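Local coordinates for branched-chain phosphotransacylase (Enterococcus faecalis, PDB 1YCO), which probably catalyses the reversible transfer of acyl groups, notably branched-chain ones, between coenzyme A and inorganic phosphate, at residues M1-I6 with Q30-D35; S63-G68 with H92-K97; L100-M105 with T117-N122; K150-S155 with G207-D212; H236-G241 with K262-R267. All blocks are in the same frame, centred on the assembly; numbering follows the deposited sequence.

Contact 1. Residues M1-I6 with Q30-D35; sequences MITVSI and QFIVFD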
# COMPACT_ATOMS: atom_id res chain seq x y z
N MET A 1 -11.46 -31.93 17.43
CA MET A 1 -12.08 -30.86 18.25
C MET A 1 -11.07 -29.75 18.43
O MET A 1 -9.90 -30.00 18.70
CB MET A 1 -12.50 -31.43 19.60
CG MET A 1 -13.57 -30.63 20.31
SD MET A 1 -12.88 -29.45 21.44
CE MET A 1 -12.24 -30.57 22.73
N ILE A 2 -11.53 -28.51 18.27
CA ILE A 2 -10.65 -27.35 18.38
C ILE A 2 -11.00 -26.47 19.58
O ILE A 2 -12.10 -25.94 19.67
CB ILE A 2 -10.71 -26.49 17.09
CG1 ILE A 2 -10.06 -27.27 15.95
CG2 ILE A 2 -10.04 -25.13 17.32
CD1 ILE A 2 -10.05 -26.54 14.63
N THR A 3 -10.04 -26.32 20.48
CA THR A 3 -10.22 -25.48 21.66
C THR A 3 -9.46 -24.17 21.42
O THR A 3 -8.34 -24.19 20.92
CB THR A 3 -9.67 -26.18 22.94
OG1 THR A 3 -10.37 -27.40 23.16
CG2 THR A 3 -9.82 -25.29 24.16
N VAL A 4 -10.08 -23.05 21.77
CA VAL A 4 -9.45 -21.75 21.61
C VAL A 4 -9.23 -21.05 22.96
O VAL A 4 -10.15 -20.94 23.79
CB VAL A 4 -10.28 -20.81 20.69
CG1 VAL A 4 -9.53 -19.51 20.45
CG2 VAL A 4 -10.59 -21.48 19.36
N SER A 5 -8.01 -20.57 23.17
CA SER A 5 -7.64 -19.87 24.39
C SER A 5 -7.68 -18.36 24.13
O SER A 5 -7.06 -17.87 23.20
CB SER A 5 -6.24 -20.33 24.81
OG SER A 5 -5.74 -19.62 25.92
N ILE A 6 -8.40 -17.62 24.96
CA ILE A 6 -8.51 -16.18 24.77
C ILE A 6 -7.97 -15.37 25.94
O ILE A 6 -8.46 -15.47 27.07
CB ILE A 6 -9.98 -15.77 24.53
CG1 ILE A 6 -10.57 -16.64 23.42
CG2 ILE A 6 -10.06 -14.28 24.19
CD1 ILE A 6 -11.96 -16.25 22.98
N GLN A 30 -14.61 -25.05 21.00
CA GLN A 30 -14.70 -24.75 22.42
C GLN A 30 -13.88 -23.50 22.75
O GLN A 30 -12.81 -23.29 22.19
CB GLN A 30 -14.18 -25.94 23.23
CG GLN A 30 -14.01 -25.66 24.71
CD GLN A 30 -13.67 -26.91 25.50
OE1 GLN A 30 -12.60 -27.52 25.30
NE2 GLN A 30 -14.57 -27.30 26.39
N PHE A 31 -14.38 -22.70 23.68
CA PHE A 31 -13.69 -21.48 24.08
C PHE A 31 -13.39 -21.43 25.58
O PHE A 31 -14.24 -21.75 26.41
CB PHE A 31 -14.50 -20.24 23.68
CG PHE A 31 -14.65 -20.06 22.20
CD1 PHE A 31 -15.76 -20.56 21.52
CD2 PHE A 31 -13.66 -19.40 21.47
CE1 PHE A 31 -15.89 -20.40 20.14
CE2 PHE A 31 -13.78 -19.24 20.09
CZ PHE A 31 -14.90 -19.74 19.42
N ILE A 32 -12.17 -21.02 25.90
CA ILE A 32 -11.72 -20.89 27.27
C ILE A 32 -11.16 -19.48 27.39
O ILE A 32 -10.11 -19.17 26.84
CB ILE A 32 -10.64 -21.94 27.58
CG1 ILE A 32 -11.21 -23.33 27.35
CG2 ILE A 32 -10.16 -21.80 29.02
CD1 ILE A 32 -10.21 -24.44 27.54
N VAL A 33 -11.89 -18.63 28.10
CA VAL A 33 -11.51 -17.24 28.26
C VAL A 33 -10.90 -16.90 29.61
O VAL A 33 -11.40 -17.32 30.65
CB VAL A 33 -12.73 -16.33 28.07
CG1 VAL A 33 -12.32 -14.86 28.23
CG2 VAL A 33 -13.35 -16.58 26.70
N PHE A 34 -9.83 -16.11 29.58
CA PHE A 34 -9.15 -15.67 30.80
C PHE A 34 -9.24 -14.15 30.84
O PHE A 34 -8.99 -13.49 29.83
CB PHE A 34 -7.67 -16.07 30.80
CG PHE A 34 -7.42 -17.51 30.46
CD1 PHE A 34 -7.55 -17.96 29.15
CD2 PHE A 34 -7.02 -18.40 31.45
CE1 PHE A 34 -7.28 -19.28 28.82
CE2 PHE A 34 -6.75 -19.73 31.13
CZ PHE A 34 -6.87 -20.17 29.82
N ASP A 35 -9.57 -13.58 31.99
CA ASP A 35 -9.66 -12.13 32.07
C ASP A 35 -9.70 -11.64 33.52
O ASP A 35 -10.12 -12.36 34.42
CB ASP A 35 -10.93 -11.64 31.33
CG ASP A 35 -10.80 -10.22 30.78
OD1 ASP A 35 -10.15 -9.38 31.43
OD2 ASP A 35 -11.37 -9.95 29.69
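Val4 and Ile6 meet Phe31 and Val33 on the face of the sheet covered by helix 12-24, and here the packing is close. Val4 lies alongside Phe31, its CB 3.7 Å from Phe31 CD2. Ile6 sets CG1 opposite its own carbonyl carbon (chi1 -51°), which carries CD1 in between its two neighbours, 3.9 Å from Phe31 CD2 and 4.0 Å from Val33 CG2. Val18, Ala21 and Leu22 of the helix also touch Phe31.

The other face is mixed. Thr3 CG2 meets Ile32 CD1 at 3.5 Å, and Ser5 OG sits near Phe34 but gives its polar end to Ala61 O. Toward the N-terminus the contact opens to solvent: Met1 is exposed, and the extended Gln30 brings OE1 to Thr3 OG1 (3.1 Å), which donates in the carbonyl plane to a lone pair.

Five backbone bonds join these parallel strands of a beta-alpha-beta unit. The first, Gln30 N to Ile2 O, is the most bent (137° at the hydrogen), whereas Phe34 N to Ile6 O is nearly straight (168°). The backbone polar groups that face each other are paired within the sheet, the cross-strand side-chain contacts on the helix 12-24 face are apolar, and side-chain hydrogen bonding across the pair sits at the solvent end.

Contact 2. Residues S63-G68 with H92-K97; sequences SLVATG and HQLKNK
Leu94 drives its two methyl carbons against the last turn of helix 54-66, and this is the main apolar part of the contact. Leu94 CD2 lies 3.5 Å from Val65 CG1, and Leu94 CD1 follows at 3.9 Å from that same Val65 CG1, the two side chains crossing at about a right angle. CD1 continues the extended line of the leucine (chi2 -178°), so CD2 is the branch that turns off and also reaches Ala66 CA, at 3.6 Å. Val62, one turn back on the helix, touches Leu94 as well, and Val248 lies against Val65.

The second kind of contact is made by an imidazole. His92 approaches the helix obliquely, with CE1 4.0 Å from Ser63 CA and ND1 4.0 Å from Ala66 CB, so it spans one turn by van der Waals contact. Its NE2 has a weak hydrogen bond to Glu86 of the preceding helix 80-87.

Polar bonding between the two segments is absent; the polar bonds that place 92-97 run to other parts of the chain. The backbone of Leu94 pairs with Lys247 and that of Asn96 with Gly245. Further along, Lys97 NZ forms a salt bridge with Glu139 of helix 127-143.

The helix itself connects strands 47-50 and 72-75 of the parallel sheet, whereas 92-97 is on its way to strand 101-107 of the mixed sheet: this is a doubly wound alpha/beta layer whose flanking helix is touched by the linker into the second sheet.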
# COMPACT_ATOMS: atom_id res chain seq x y z
N SER A 63 -0.23 -20.65 28.43
CA SER A 63 0.06 -21.95 29.02
C SER A 63 -0.81 -23.03 28.40
O SER A 63 -0.33 -24.12 28.05
CB SER A 63 -0.19 -21.91 30.52
OG SER A 63 -0.92 -23.06 30.93
N LEU A 64 -2.10 -22.74 28.28
CA LEU A 64 -3.07 -23.66 27.71
C LEU A 64 -2.69 -24.08 26.28
O LEU A 64 -3.06 -25.16 25.82
CB LEU A 64 -4.45 -23.02 27.72
CG LEU A 64 -5.65 -23.96 27.67
CD1 LEU A 64 -5.69 -24.76 28.97
CD2 LEU A 64 -6.94 -23.15 27.52
N VAL A 65 -1.95 -23.21 25.59
CA VAL A 65 -1.50 -23.47 24.23
C VAL A 65 -0.16 -24.20 24.25
O VAL A 65 0.12 -25.01 23.36
CB VAL A 65 -1.37 -22.15 23.40
CG1 VAL A 65 -0.51 -22.37 22.17
CG2 VAL A 65 -2.76 -21.65 22.97
N ALA A 66 0.66 -23.90 25.26
CA ALA A 66 1.97 -24.53 25.41
C ALA A 66 1.92 -26.00 24.99
O ALA A 66 2.88 -26.52 24.42
CB ALA A 66 2.45 -24.41 26.85
N THR A 67 0.80 -26.66 25.28
CA THR A 67 0.62 -28.06 24.89
C THR A 67 -0.62 -28.18 24.02
O THR A 67 -1.29 -27.19 23.74
CB THR A 67 0.43 -28.96 26.10
OG1 THR A 67 -0.91 -28.84 26.58
CG2 THR A 67 1.39 -28.57 27.21
N GLY A 68 -0.93 -29.41 23.60
CA GLY A 68 -2.10 -29.63 22.76
C GLY A 68 -3.39 -29.34 23.48
O GLY A 68 -4.46 -29.79 23.07
N HIS A 92 7.64 -22.06 27.90
CA HIS A 92 6.54 -22.52 27.06
C HIS A 92 6.96 -23.26 25.79
O HIS A 92 6.29 -24.20 25.38
CB HIS A 92 5.67 -21.33 26.67
CG HIS A 92 5.02 -20.65 27.84
ND1 HIS A 92 4.24 -21.33 28.75
CD2 HIS A 92 5.01 -19.36 28.22
CE1 HIS A 92 3.78 -20.48 29.65
NE2 HIS A 92 4.23 -19.27 29.35
N GLN A 93 8.06 -22.83 25.18
CA GLN A 93 8.58 -23.47 23.97
C GLN A 93 7.59 -23.48 22.79
O GLN A 93 7.57 -24.44 22.02
CB GLN A 93 9.00 -24.90 24.29
CG GLN A 93 9.72 -25.05 25.61
CD GLN A 93 10.24 -26.46 25.83
OE1 GLN A 93 11.31 -26.82 25.36
NE2 GLN A 93 9.46 -27.27 26.54
N LEU A 94 6.79 -22.43 22.64
CA LEU A 94 5.82 -22.38 21.54
C LEU A 94 6.44 -22.18 20.16
O LEU A 94 6.10 -22.88 19.20
CB LEU A 94 4.79 -21.27 21.79
CG LEU A 94 3.71 -21.60 22.81
CD1 LEU A 94 2.75 -20.42 22.90
CD2 LEU A 94 2.97 -22.86 22.39
N LYS A 95 7.35 -21.22 20.07
CA LYS A 95 8.04 -20.91 18.82
C LYS A 95 8.70 -22.19 18.32
O LYS A 95 9.34 -22.91 19.09
CB LYS A 95 9.07 -19.81 19.07
CG LYS A 95 9.71 -19.20 17.85
CD LYS A 95 10.51 -17.95 18.25
CE LYS A 95 11.26 -17.34 17.08
NZ LYS A 95 12.25 -18.28 16.51
N ASN A 96 8.53 -22.49 17.03
CA ASN A 96 9.10 -23.70 16.45
C ASN A 96 9.54 -23.48 15.00
O ASN A 96 9.60 -24.42 14.22
CB ASN A 96 8.09 -24.84 16.49
CG ASN A 96 7.09 -24.77 15.36
OD1 ASN A 96 6.30 -23.84 15.28
ND2 ASN A 96 7.14 -25.75 14.46
N LYS A 97 9.82 -22.23 14.66
CA LYS A 97 10.29 -21.86 13.32
C LYS A 97 11.37 -20.82 13.52
O LYS A 97 11.29 -20.03 14.47
CB LYS A 97 9.15 -21.27 12.48
CG LYS A 97 8.09 -22.27 12.08
CD LYS A 97 8.71 -23.36 11.25
CE LYS A 97 7.68 -24.36 10.81
NZ LYS A 97 8.36 -25.40 9.96

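Contact 3. Residues L100-M105 with T117-N122; sequences LSHVAM and TDCAMN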
# COMPACT_ATOMS: atom_id res chain seq x y z
N LEU A 100 9.30 -15.61 13.62
CA LEU A 100 7.86 -15.43 13.61
C LEU A 100 7.54 -14.40 12.52
O LEU A 100 8.32 -13.49 12.25
CB LEU A 100 7.37 -14.89 14.96
CG LEU A 100 7.50 -15.77 16.22
CD1 LEU A 100 7.02 -15.00 17.45
CD2 LEU A 100 6.70 -17.05 16.05
N SER A 101 6.38 -14.56 11.89
CA SER A 101 5.96 -13.65 10.86
C SER A 101 4.44 -13.53 10.92
O SER A 101 3.79 -14.25 11.67
CB SER A 101 6.38 -14.16 9.47
OG SER A 101 5.73 -15.38 9.11
N HIS A 102 3.89 -12.60 10.16
CA HIS A 102 2.46 -12.47 10.13
C HIS A 102 2.05 -12.76 8.71
O HIS A 102 2.71 -12.35 7.75
CB HIS A 102 2.01 -11.07 10.55
CG HIS A 102 0.53 -10.89 10.57
ND1 HIS A 102 -0.22 -10.79 9.41
CD2 HIS A 102 -0.35 -10.82 11.59
CE1 HIS A 102 -1.50 -10.65 9.73
NE2 HIS A 102 -1.61 -10.67 11.04
N VAL A 103 0.97 -13.52 8.59
CA VAL A 103 0.45 -13.90 7.29
C VAL A 103 -1.05 -13.64 7.29
O VAL A 103 -1.76 -14.00 8.23
CB VAL A 103 0.69 -15.40 7.01
CG1 VAL A 103 -0.08 -15.84 5.76
CG2 VAL A 103 2.18 -15.66 6.82
N ALA A 104 -1.53 -13.05 6.20
CA ALA A 104 -2.94 -12.74 6.05
C ALA A 104 -3.50 -13.43 4.82
O ALA A 104 -2.80 -13.65 3.83
CB ALA A 104 -3.14 -11.23 5.93
N MET A 105 -4.79 -13.78 4.90
CA MET A 105 -5.47 -14.39 3.76
C MET A 105 -6.42 -13.32 3.24
O MET A 105 -7.20 -12.74 3.99
CB MET A 105 -6.25 -15.64 4.16
CG MET A 105 -7.09 -16.19 3.00
SD MET A 105 -7.10 -17.97 2.80
CE MET A 105 -8.67 -18.42 3.54
N THR A 117 2.00 -11.36 3.11
CA THR A 117 2.78 -11.54 4.29
C THR A 117 3.77 -10.52 4.75
O THR A 117 4.59 -9.94 4.02
CB THR A 117 3.47 -12.93 4.32
OG1 THR A 117 4.34 -12.98 5.46
CG2 THR A 117 4.25 -13.19 3.07
N ASP A 118 3.61 -10.34 6.05
CA ASP A 118 4.34 -9.50 6.94
C ASP A 118 4.09 -8.03 6.97
O ASP A 118 4.93 -7.23 6.59
CB ASP A 118 5.81 -9.83 6.86
CG ASP A 118 6.37 -10.13 8.24
OD1 ASP A 118 7.60 -10.37 8.34
OD2 ASP A 118 5.57 -10.10 9.21
N CYS A 119 2.93 -7.69 7.51
CA CYS A 119 2.52 -6.31 7.68
C CYS A 119 2.25 -6.02 9.16
O CYS A 119 1.41 -5.17 9.48
CB CYS A 119 1.29 -6.04 6.85
SG CYS A 119 0.13 -7.40 6.80
N ALA A 120 2.95 -6.73 10.05
CA ALA A 120 2.79 -6.56 11.50
C ALA A 120 4.00 -6.97 12.35
O ALA A 120 4.23 -6.39 13.42
CB ALA A 120 1.56 -7.32 11.98
N MET A 121 4.77 -7.96 11.90
CA MET A 121 5.91 -8.44 12.68
C MET A 121 7.28 -7.86 12.33
O MET A 121 7.87 -7.11 13.11
CB MET A 121 6.00 -9.97 12.61
CG MET A 121 4.90 -10.75 13.33
SD MET A 121 4.85 -10.51 15.14
CE MET A 121 6.26 -11.48 15.65
N ASN A 122 7.81 -8.22 11.17
CA ASN A 122 9.12 -7.76 10.75
C ASN A 122 9.10 -6.43 10.03
O ASN A 122 8.65 -6.33 8.90
CB ASN A 122 9.76 -8.86 9.90
CG ASN A 122 9.83 -10.20 10.64
OD1 ASN A 122 10.74 -10.43 11.44
ND2 ASN A 122 8.84 -11.06 10.41
O HOH W 1 9.88 -11.70 14.40
O HOH W 2 5.39 -15.39 6.19
O HOH W 3 0.39 -10.03 6.90
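Folded at both chi2 (-64°) and chi3 (-74°), Met121 curls back over the backbone of Ser101 and His102, its CG 3.7 Å from Ser101 C and its CE 3.7 Å from Leu100 CB. His102 has CG anti to its own N (chi1 -179°), which puts the imidazole beside Ala120, whose CB lies 4.0 Å from His102 CG; Cys119 SG approaches the ring obliquely.

The carbonyl of His102 is gripped twice, by Asp118 N (2.8 Å to His102 O) and by Thr117 OG1 (2.9 Å to His102 O), from opposite faces of its plane. At the amide of the same residue, His102 N donates to Asp118 OD2 at 3.2 Å, meeting it from above the carboxylate plane. The strands 101-107 and 113-117 form a beta-hairpin of the mixed sheet, and Val103 and Thr117 are an antiparallel non-hydrogen-bonded pair in it; past Thr117 the chain peels away into the loop before helix 127-143.

That loop is tied back by Asn122, whose ND2 donates in the carbonyl plane to Leu100 O (3.1 Å). A water donates to Thr117 OG1 and also bonds Ser101 OG, which is held by Asn136 of the helix. Another water sits 2.7 Å from His102 ND1.

Contact 4. Residues K150-S155 with G207-D212; sequences KIALLS and GPIMGD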
# COMPACT_ATOMS: atom_id res chain seq x y z
N LYS A 150 2.69 -19.85 -6.02
CA LYS A 150 3.46 -18.81 -6.68
C LYS A 150 3.67 -17.70 -5.65
O LYS A 150 2.72 -17.18 -5.05
CB LYS A 150 2.72 -18.29 -7.92
CG LYS A 150 2.55 -19.38 -8.98
CD LYS A 150 2.05 -18.86 -10.30
CE LYS A 150 1.76 -20.03 -11.26
NZ LYS A 150 1.65 -19.61 -12.70
N ILE A 151 4.94 -17.36 -5.45
CA ILE A 151 5.35 -16.35 -4.49
C ILE A 151 6.04 -15.19 -5.18
O ILE A 151 7.17 -15.29 -5.67
CB ILE A 151 6.28 -16.97 -3.43
CG1 ILE A 151 5.59 -18.22 -2.86
CG2 ILE A 151 6.59 -15.96 -2.34
CD1 ILE A 151 6.42 -19.01 -1.86
N ALA A 152 5.32 -14.08 -5.20
CA ALA A 152 5.78 -12.86 -5.81
C ALA A 152 6.42 -11.92 -4.79
O ALA A 152 5.82 -11.59 -3.76
CB ALA A 152 4.62 -12.16 -6.51
N LEU A 153 7.65 -11.51 -5.10
CA LEU A 153 8.40 -10.59 -4.27
C LEU A 153 8.11 -9.21 -4.86
O LEU A 153 8.64 -8.83 -5.90
CB LEU A 153 9.89 -10.91 -4.36
CG LEU A 153 10.17 -12.37 -4.01
CD1 LEU A 153 11.66 -12.66 -4.09
CD2 LEU A 153 9.64 -12.66 -2.60
N LEU A 154 7.24 -8.47 -4.17
CA LEU A 154 6.82 -7.15 -4.60
C LEU A 154 7.81 -6.02 -4.51
O LEU A 154 8.55 -5.90 -3.54
CB LEU A 154 5.58 -6.73 -3.82
CG LEU A 154 4.26 -7.40 -4.17
CD1 LEU A 154 3.18 -6.78 -3.28
CD2 LEU A 154 3.92 -7.16 -5.64
N SER A 155 7.79 -5.18 -5.54
CA SER A 155 8.64 -4.00 -5.60
C SER A 155 7.96 -2.96 -6.50
O SER A 155 7.06 -3.31 -7.26
CB SER A 155 10.02 -4.36 -6.15
OG SER A 155 10.89 -3.24 -6.11
N GLY A 207 6.82 -13.92 -17.60
CA GLY A 207 7.67 -14.29 -16.48
C GLY A 207 7.11 -15.51 -15.76
O GLY A 207 6.06 -16.01 -16.18
N PRO A 208 7.76 -16.01 -14.70
CA PRO A 208 7.30 -17.18 -13.94
C PRO A 208 5.95 -16.94 -13.29
O PRO A 208 5.18 -17.88 -13.05
CB PRO A 208 8.40 -17.38 -12.89
CG PRO A 208 9.60 -16.82 -13.56
CD PRO A 208 9.07 -15.56 -14.21
N ILE A 209 5.65 -15.68 -13.00
CA ILE A 209 4.37 -15.35 -12.39
C ILE A 209 3.71 -14.25 -13.19
O ILE A 209 4.30 -13.21 -13.46
CB ILE A 209 4.54 -14.89 -10.94
CG1 ILE A 209 5.24 -15.99 -10.14
CG2 ILE A 209 3.16 -14.54 -10.36
CD1 ILE A 209 5.71 -15.57 -8.75
N MET A 210 2.46 -14.49 -13.59
CA MET A 210 1.76 -13.50 -14.38
C MET A 210 0.34 -13.25 -13.90
O MET A 210 -0.62 -13.90 -14.33
CB MET A 210 1.79 -13.93 -15.84
CG MET A 210 3.23 -14.04 -16.37
SD MET A 210 3.41 -14.49 -18.11
CE MET A 210 3.04 -16.23 -18.04
N GLY A 211 0.22 -12.29 -12.98
CA GLY A 211 -1.07 -11.92 -12.42
C GLY A 211 -1.81 -13.01 -11.71
O GLY A 211 -2.97 -12.82 -11.38
N ASP A 212 -1.15 -14.15 -11.47
CA ASP A 212 -1.77 -15.28 -10.79
C ASP A 212 -1.00 -15.76 -9.56
O ASP A 212 -0.98 -16.95 -9.28
CB ASP A 212 -1.97 -16.45 -11.77
CG ASP A 212 -0.65 -17.09 -12.22
OD1 ASP A 212 0.42 -16.43 -12.09
OD2 ASP A 212 -0.67 -18.24 -12.72
O HOH W 4 2.35 -17.85 -14.82
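Lys150 buries more of its surface here than any other residue, stretching its extended chain from the first position of strand 150-154 along the loop 207-212. At the end of that reach NZ forms a salt bridge with Asp212, 2.7 Å from OD2, on the syn side of the carboxylate and 19° out of its plane. The contact is not confined to the charge: Lys150 CD also runs 3.4 Å from Asp212 OD1, so the two side chains cross over a length of chain.

With CG between its backbone N and carbonyl carbon (chi1 69°), Asp212 holds its carboxylate where it meets both Lys150 and Met210 N. Its other oxygen, OD1, accepts from Met210 N at 3.2 Å, reached from above the carboxylate plane. One oxygen thus serves the strand and the other the loop, and this double use should fix the rotation of the group. A water weakly bridges Lys150 NZ and Pro208 O.

Ile209 supplies the buried half. Its CD1 points into the strand, 3.4 Å from Ile151 O and 4.2 Å from Ala152 CB, while Ile209 CG1 lies 4.1 Å from Lys150 CB, so the aliphatic base of the lysine closes over it. The loop then leads into strand 215-217, which pairs with 150-154 in the mixed sheet; Lys150 N also bonds Asp214 OD2.

Apolar packing of Ile209 against the strand and an ion pair between the partly exposed Lys150 and Asp212 divide the work, and the carboxylate would probably stay ionised between the ammonium and the backbone N-H.

Contact 5. Residues H236-G241 with K262-R267; sequences HAKVGG and KFHSLR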
# COMPACT_ATOMS: atom_id res chain seq x y z
N HIS A 236 -13.14 -3.94 -0.92
CA HIS A 236 -14.24 -4.86 -0.53
C HIS A 236 -13.70 -6.26 -0.30
O HIS A 236 -14.42 -7.24 -0.46
CB HIS A 236 -15.33 -4.93 -1.61
CG HIS A 236 -16.04 -3.63 -1.83
ND1 HIS A 236 -16.94 -3.11 -0.92
CD2 HIS A 236 -15.92 -2.71 -2.81
CE1 HIS A 236 -17.33 -1.92 -1.33
NE2 HIS A 236 -16.73 -1.65 -2.47
N ALA A 237 -12.43 -6.34 0.07
CA ALA A 237 -11.82 -7.63 0.29
C ALA A 237 -12.03 -8.13 1.71
O ALA A 237 -12.13 -7.33 2.65
CB ALA A 237 -10.33 -7.54 -0.02
N LYS A 238 -12.11 -9.45 1.85
CA LYS A 238 -12.24 -10.07 3.16
C LYS A 238 -10.81 -10.45 3.53
O LYS A 238 -10.08 -11.02 2.72
CB LYS A 238 -13.14 -11.32 3.08
CG LYS A 238 -14.58 -10.99 2.68
CD LYS A 238 -15.53 -12.17 2.90
CE LYS A 238 -15.14 -13.38 2.07
NZ LYS A 238 -16.06 -14.52 2.30
N VAL A 239 -10.40 -10.09 4.74
CA VAL A 239 -9.04 -10.37 5.18
C VAL A 239 -8.99 -10.96 6.58
O VAL A 239 -9.73 -10.55 7.46
CB VAL A 239 -8.20 -9.08 5.18
CG1 VAL A 239 -6.76 -9.41 5.51
CG2 VAL A 239 -8.28 -8.39 3.82
N GLY A 240 -8.11 -11.94 6.75
CA GLY A 240 -7.92 -12.60 8.03
C GLY A 240 -6.43 -12.76 8.26
O GLY A 240 -5.67 -13.05 7.32
N GLY A 241 -5.98 -12.59 9.49
CA GLY A 241 -4.56 -12.73 9.75
C GLY A 241 -4.18 -13.50 10.99
O GLY A 241 -4.92 -13.55 11.97
N LYS A 262 -12.73 -10.05 13.17
CA LYS A 262 -12.13 -11.03 14.07
C LYS A 262 -12.47 -12.43 13.57
O LYS A 262 -11.62 -13.32 13.58
CB LYS A 262 -12.66 -10.85 15.49
CG LYS A 262 -12.27 -9.54 16.13
CD LYS A 262 -13.11 -9.22 17.36
CE LYS A 262 -12.71 -7.87 17.95
NZ LYS A 262 -13.75 -7.29 18.85
N PHE A 263 -13.71 -12.60 13.11
CA PHE A 263 -14.17 -13.90 12.62
C PHE A 263 -13.33 -14.42 11.45
O PHE A 263 -13.01 -15.61 11.38
CB PHE A 263 -15.65 -13.81 12.21
CG PHE A 263 -16.27 -15.14 11.92
CD1 PHE A 263 -16.41 -16.09 12.92
CD2 PHE A 263 -16.70 -15.45 10.63
CE1 PHE A 263 -16.96 -17.35 12.65
CE2 PHE A 263 -17.25 -16.70 10.34
CZ PHE A 263 -17.38 -17.65 11.35
N HIS A 264 -12.96 -13.53 10.54
CA HIS A 264 -12.16 -13.92 9.39
C HIS A 264 -10.79 -14.46 9.81
O HIS A 264 -10.31 -15.45 9.25
CB HIS A 264 -11.97 -12.74 8.42
CG HIS A 264 -13.25 -12.29 7.76
ND1 HIS A 264 -14.26 -13.16 7.42
CD2 HIS A 264 -13.64 -11.07 7.33
CE1 HIS A 264 -15.22 -12.49 6.81
NE2 HIS A 264 -14.87 -11.23 6.74
N SER A 265 -10.15 -13.80 10.78
CA SER A 265 -8.85 -14.24 11.27
C SER A 265 -9.01 -15.57 11.99
O SER A 265 -8.23 -16.51 11.79
CB SER A 265 -8.25 -13.20 12.22
OG SER A 265 -7.91 -12.01 11.51
N LEU A 266 -10.04 -15.65 12.82
CA LEU A 266 -10.32 -16.89 13.54
C LEU A 266 -10.56 -18.02 12.53
O LEU A 266 -10.10 -19.15 12.72
CB LEU A 266 -11.54 -16.71 14.44
CG LEU A 266 -12.08 -17.97 15.11
CD1 LEU A 266 -10.96 -18.77 15.75
CD2 LEU A 266 -13.12 -17.55 16.14
N ARG A 267 -11.25 -17.69 11.45
CA ARG A 267 -11.57 -18.65 10.40
C ARG A 267 -10.28 -19.11 9.71
O ARG A 267 -10.13 -20.26 9.32
CB ARG A 267 -12.50 -18.00 9.37
CG ARG A 267 -13.18 -18.96 8.39
CD ARG A 267 -14.34 -19.69 9.05
NE ARG A 267 -15.36 -20.11 8.08
CZ ARG A 267 -16.23 -19.29 7.50
NH1 ARG A 267 -16.22 -18.00 7.78
NH2 ARG A 267 -17.12 -19.77 6.63
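Ser265 OG takes the N-H of Gly241 in an almost straight hydrogen bond, 2.9 Å from Gly241 N with 175° at the hydrogen. Next to it Gly240 CA lies 3.5 Å from Ser265 OG, and the two backbones nearly touch, Gly240 CA being 3.7 Å from Ser265 CA. The absence of a side chain on Gly240 permits this approach, in which the axes of strand 238-241 and helix 262-267 come within 5.9 Å at an angle of 58°.

One residue earlier on the helix, His264 points at the strand. Its CB is 3.3 Å from Val239 O, and Lys238 CB lies over one face of the imidazole, 4.0 Å above the plane and offset toward the rim. The Lys238 and His264 side chains cross at about a right angle, and the near-extended chi2 of the lysine (-168°) carries Lys238 CD to 3.9 Å from His264 CE1.

Helix 259-274 therefore packs on strand 238-244, the last strand on its side of the mixed sheet within this chain, through a glycine contact flanked by a serine and a histidine. Behind the strand, Val239 turns away from the helix onto Tyr228 and Thr232 of helix 221-234, and Gly240 is backbone-bonded to Met105 of the neighbouring strand. Lys238 NZ has a long, weak ion pair with Glu107. On the helix's other side, Lys262 packs on Leu17, and Phe263 has a cation-pi contact with Lys20 of helix 12-24.

How the contacts relate
Contacts 1 and 4 lie far apart within the chain, their centres 38 Å from each other on opposite sides of its centre: contact 1 is in the parallel sheet, whereas contact 4 sets a loop against the mixed one. Contact 2 touches contact 1 through Leu64, whose CD2 is 3.5 Å from Ile32 CD1, and meets contact 3 at Lys95 CG and Leu100 CD2 (4.1 Å). Contacts 3 and 5 share neighbouring strands, with Met105 N 2.7 Å from Gly240 O in a probable hydrogen bond; their centres are 14 Å apart. Contact 5 comes within about 4 Å of contact 1, nearest atoms, without touching.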